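Local coordinates for protein 3-methylornithine synthase (Methanosarcina barkeri, PDB 3T7V) that catalyses the radical-based isomerisation of L-lysine to (3R)-3-methyl-D-ornithine, a step in pyrrolysine biosynthesis, using a [4Fe-4S] cluster and S-adenosylmethionine, at residues 21-24 with 25-29; 94-97 with 98-102. All coordinates share one frame; numbering follows the deposited sequence.

Contact 1 of 2, residues 21-24 with 25-29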
# COMPACT_ATOMS: atom_id res chain seq x y z
N TYR A 21 15.61 -13.57 -15.45
CA TYR A 21 16.82 -13.00 -14.81
C TYR A 21 16.50 -12.46 -13.40
O TYR A 21 15.50 -11.75 -13.22
CB TYR A 21 17.44 -11.90 -15.71
CG TYR A 21 18.69 -11.29 -15.14
CD1 TYR A 21 19.89 -12.01 -15.12
CD2 TYR A 21 18.66 -10.01 -14.54
CE1 TYR A 21 21.03 -11.49 -14.54
CE2 TYR A 21 19.77 -9.47 -13.94
CZ TYR A 21 20.99 -10.21 -13.97
OH TYR A 21 22.13 -9.67 -13.40
N GLN A 22 17.36 -12.78 -12.44
CA GLN A 22 17.24 -12.33 -11.03
C GLN A 22 18.27 -11.22 -10.82
O GLN A 22 19.44 -11.46 -10.93
CB GLN A 22 17.65 -13.43 -10.06
CG GLN A 22 17.12 -14.81 -10.37
CD GLN A 22 15.80 -14.98 -9.72
OE1 GLN A 22 14.93 -14.13 -9.85
NE2 GLN A 22 15.62 -16.08 -9.03
N LEU A 23 17.80 -10.02 -10.43
CA LEU A 23 18.70 -8.93 -10.16
C LEU A 23 19.64 -9.30 -9.00
O LEU A 23 19.20 -9.86 -7.96
CB LEU A 23 17.86 -7.70 -9.82
CG LEU A 23 17.38 -6.90 -11.04
CD1 LEU A 23 16.73 -7.53 -12.25
CD2 LEU A 23 16.51 -5.81 -10.40
N THR A 24 20.94 -9.07 -9.20
CA THR A 24 21.91 -9.25 -8.13
C THR A 24 22.01 -8.05 -7.21
O THR A 24 21.45 -7.00 -7.52
CB THR A 24 23.31 -9.47 -8.76
OG1 THR A 24 23.72 -8.26 -9.45
CG2 THR A 24 23.28 -10.63 -9.75
N ASP A 25 22.78 -8.16 -6.12
CA ASP A 25 22.95 -6.97 -5.30
C ASP A 25 23.70 -5.87 -6.04
O ASP A 25 23.41 -4.68 -5.81
CB ASP A 25 23.62 -7.27 -3.93
CG ASP A 25 22.77 -8.20 -3.02
OD1 ASP A 25 21.51 -8.19 -3.08
OD2 ASP A 25 23.40 -8.96 -2.25
N ASN A 26 24.69 -6.23 -6.86
CA ASN A 26 25.33 -5.19 -7.74
C ASN A 26 24.32 -4.49 -8.63
O ASN A 26 24.44 -3.24 -8.81
CB ASN A 26 26.52 -5.75 -8.50
CG ASN A 26 27.77 -5.85 -7.60
OD1 ASN A 26 28.68 -6.47 -7.98
ND2 ASN A 26 27.75 -5.26 -6.42
N ASP A 27 23.38 -5.24 -9.23
CA ASP A 27 22.35 -4.63 -10.09
C ASP A 27 21.52 -3.67 -9.22
O ASP A 27 21.25 -2.55 -9.67
CB ASP A 27 21.39 -5.68 -10.71
CG ASP A 27 22.09 -6.64 -11.61
OD1 ASP A 27 23.17 -6.28 -12.16
OD2 ASP A 27 21.57 -7.76 -11.83
N LEU A 28 21.11 -4.07 -8.00
CA LEU A 28 20.32 -3.15 -7.09
C LEU A 28 21.13 -1.94 -6.78
O LEU A 28 20.57 -0.85 -6.78
CB LEU A 28 19.87 -3.89 -5.82
CG LEU A 28 18.95 -5.06 -6.05
CD1 LEU A 28 18.58 -5.71 -4.70
CD2 LEU A 28 17.67 -4.64 -6.76
N ARG A 29 22.43 -2.07 -6.42
CA ARG A 29 23.20 -0.88 -6.14
C ARG A 29 23.24 0.07 -7.30
O ARG A 29 23.32 1.28 -7.09
CB ARG A 29 24.65 -1.21 -5.71
CG ARG A 29 24.71 -1.82 -4.33
CD ARG A 29 26.16 -2.24 -4.03
NE ARG A 29 26.24 -2.83 -2.68
CZ ARG A 29 26.42 -2.12 -1.58
NH1 ARG A 29 26.51 -0.78 -1.62
NH2 ARG A 29 26.58 -2.73 -0.41
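A capping box between Thr24 and Asp27 starts helix 25-32, just after the loop that leads in from helix 13-18. Thr24 sits at the N-cap, where a short side chain with an acceptor oxygen can accept from an amide of the first helical turn. Its OG1 lies between the backbone N and the carbonyl carbon (chi1 65°), which turns it toward the helix, and Thr24 OG1 accepts from Asp27 N at 3.0 Å. Asp27 returns the bond: its OD2 takes Thr24 N at 3.0 Å, the amide arriving from above the carboxylate plane, 47° out of it. Tyr21 OH also donates to Asp27 OD2, at 2.5 Å and on its syn lone pair; this oxygen lies at the ring edge, in the ring plane, with ring and carboxylate planes 45° apart. Two donors on one oxygen would tend to restrain the carboxylate's rotation and would probably stabilise its negative charge, as would the nearby helix start. Leu28 N closes the first helical turn on Thr24 O at 3.0 Å. On the buried side Leu23 CD2 meets Leu28 CD2 at 4.0 Å, the two side chains crossing at about a right angle, and both leucines reach helix 258-268. Reciprocal side-chain-to-amide bonds between the N-cap and the third residue after it are the hallmark of the capping box.

Contact 2 of 2, residues 94-97 with 98-102; sequences EEIK and ETCKT
Thr99 turns its hydroxyl back along the helix toward Glu95, one turn earlier, and bonds the main-chain oxygen there rather than the carboxylate. Thr99 OG1, anti to its own carbonyl carbon and beside the backbone N (chi1 -64°), donates to Glu95 O at 2.8 Å. Glu95 O also takes Thr99 N at 2.9 Å, and the two donors approach from opposite faces of the carbonyl plane. The carboxylate of Glu95 points away from this pair, and its OE1 accepts a hydrogen bond from Thr92 N, just before the segment. A valine in place of Thr99 would keep much of the shape but lose the hydroxyl, and would probably leave Glu95 O with the amide as its one remaining donor within this turn.

All these residues belong to helix 93-103 of the radical SAM core, a TIM-barrel-type fold, where it precedes strand 110-115 and rests against helix 126-139. Toward that neighbour the helix presents Ile96 and Cys100, one turn apart. Ile96 CG2 comes to 4.4 Å from Cys100 SG, a loose apolar touch, and Cys100 N bonds Ile96 O at 2.9 Å. A branched aliphatic and a small thiol suit this buried face: Ile96 packs on Leu131 and Val135, Cys100 on Leu139.

The outward face carries charge instead. Lys101 lays the aliphatic start of its chain along the preceding turn, CG 3.4 Å from Lys97 O, while both lysine chains run on extended beyond CG. Glu98 touches the turn before it through CB, 3.4 Å from Glu94 O. Three residues on from Thr99, Thr102 OG1 donates to Thr99 O at 2.7 Å, in the carbonyl plane and on a lone pair.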
# COMPACT_ATOMS: atom_id res chain seq x y z
N GLU A 94 -24.03 2.85 10.52
CA GLU A 94 -24.77 3.52 9.49
C GLU A 94 -23.86 4.24 8.47
O GLU A 94 -24.10 4.23 7.26
CB GLU A 94 -25.75 4.52 10.11
CG GLU A 94 -26.95 3.87 10.79
CD GLU A 94 -26.64 3.25 12.16
OE1 GLU A 94 -25.51 3.35 12.82
OE2 GLU A 94 -27.62 2.61 12.65
N GLU A 95 -22.78 4.87 8.99
CA GLU A 95 -21.84 5.54 8.08
C GLU A 95 -21.09 4.52 7.22
O GLU A 95 -20.83 4.81 6.02
CB GLU A 95 -20.76 6.28 8.92
CG GLU A 95 -21.31 7.58 9.57
CD GLU A 95 -20.27 8.37 10.40
OE1 GLU A 95 -19.82 7.81 11.41
OE2 GLU A 95 -19.95 9.57 10.06
N ILE A 96 -20.80 3.32 7.75
CA ILE A 96 -20.14 2.29 6.93
C ILE A 96 -21.09 1.81 5.84
O ILE A 96 -20.68 1.69 4.70
CB ILE A 96 -19.68 1.12 7.84
CG1 ILE A 96 -18.55 1.65 8.77
CG2 ILE A 96 -19.27 -0.11 6.98
CD1 ILE A 96 -18.21 0.83 10.00
N LYS A 97 -22.34 1.59 6.19
CA LYS A 97 -23.29 1.14 5.17
C LYS A 97 -23.53 2.22 4.11
O LYS A 97 -23.56 1.90 2.90
CB LYS A 97 -24.63 0.71 5.83
CG LYS A 97 -24.50 -0.63 6.52
CD LYS A 97 -25.82 -1.01 7.15
CE LYS A 97 -25.68 -2.35 7.87
NZ LYS A 97 -26.82 -2.58 8.78
N GLU A 98 -23.60 3.50 4.51
CA GLU A 98 -23.76 4.54 3.53
C GLU A 98 -22.56 4.62 2.63
O GLU A 98 -22.70 4.77 1.40
CB GLU A 98 -24.05 5.84 4.24
CG GLU A 98 -24.08 7.08 3.33
CD GLU A 98 -25.25 7.05 2.34
OE1 GLU A 98 -26.38 6.80 2.86
OE2 GLU A 98 -25.06 7.31 1.09
N THR A 99 -21.37 4.44 3.18
CA THR A 99 -20.14 4.48 2.34
C THR A 99 -20.21 3.32 1.36
O THR A 99 -19.96 3.51 0.11
CB THR A 99 -18.90 4.33 3.22
OG1 THR A 99 -18.86 5.49 4.08
CG2 THR A 99 -17.66 4.35 2.37
N CYS A 100 -20.58 2.15 1.83
CA CYS A 100 -20.65 0.98 0.94
C CYS A 100 -21.64 1.26 -0.24
O CYS A 100 -21.37 0.84 -1.38
CB CYS A 100 -21.14 -0.28 1.64
SG CYS A 100 -19.84 -0.96 2.68
N LYS A 101 -22.77 1.90 0.04
CA LYS A 101 -23.78 2.11 -1.03
C LYS A 101 -23.13 2.92 -2.15
O LYS A 101 -23.46 2.71 -3.34
CB LYS A 101 -25.00 2.82 -0.49
CG LYS A 101 -25.82 1.83 0.32
CD LYS A 101 -27.16 2.42 0.78
CE LYS A 101 -27.78 1.68 1.96
NZ LYS A 101 -29.08 2.39 2.31
N THR A 102 -22.20 3.83 -1.82
CA THR A 102 -21.66 4.69 -2.83
C THR A 102 -20.61 3.96 -3.67
O THR A 102 -20.20 4.46 -4.70
CB THR A 102 -21.01 6.00 -2.25
OG1 THR A 102 -19.85 5.70 -1.46
CG2 THR A 102 -21.95 6.72 -1.35

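From the N terminus the chain passes through helix 13-18 and the loop that ends in contact 1, where residues 21-29 start helix 25-32 and set it against helices 216-228 and 258-268. It then runs through helix 37-55 and strand 58-68 before contact 2, within helix 93-103, which lies ahead of strand 110-115. Neither contact closes a long loop: each joins consecutive residues, and the two follow in series without nesting or crossing. The centres of contact 1 and contact 2 are about 46 Å apart, on opposite sides of the chain's centre. Both are local; the leucines of contact 1 pack on helix 258-268, while Ile96 and Cys100 of contact 2 pack on helix 126-139.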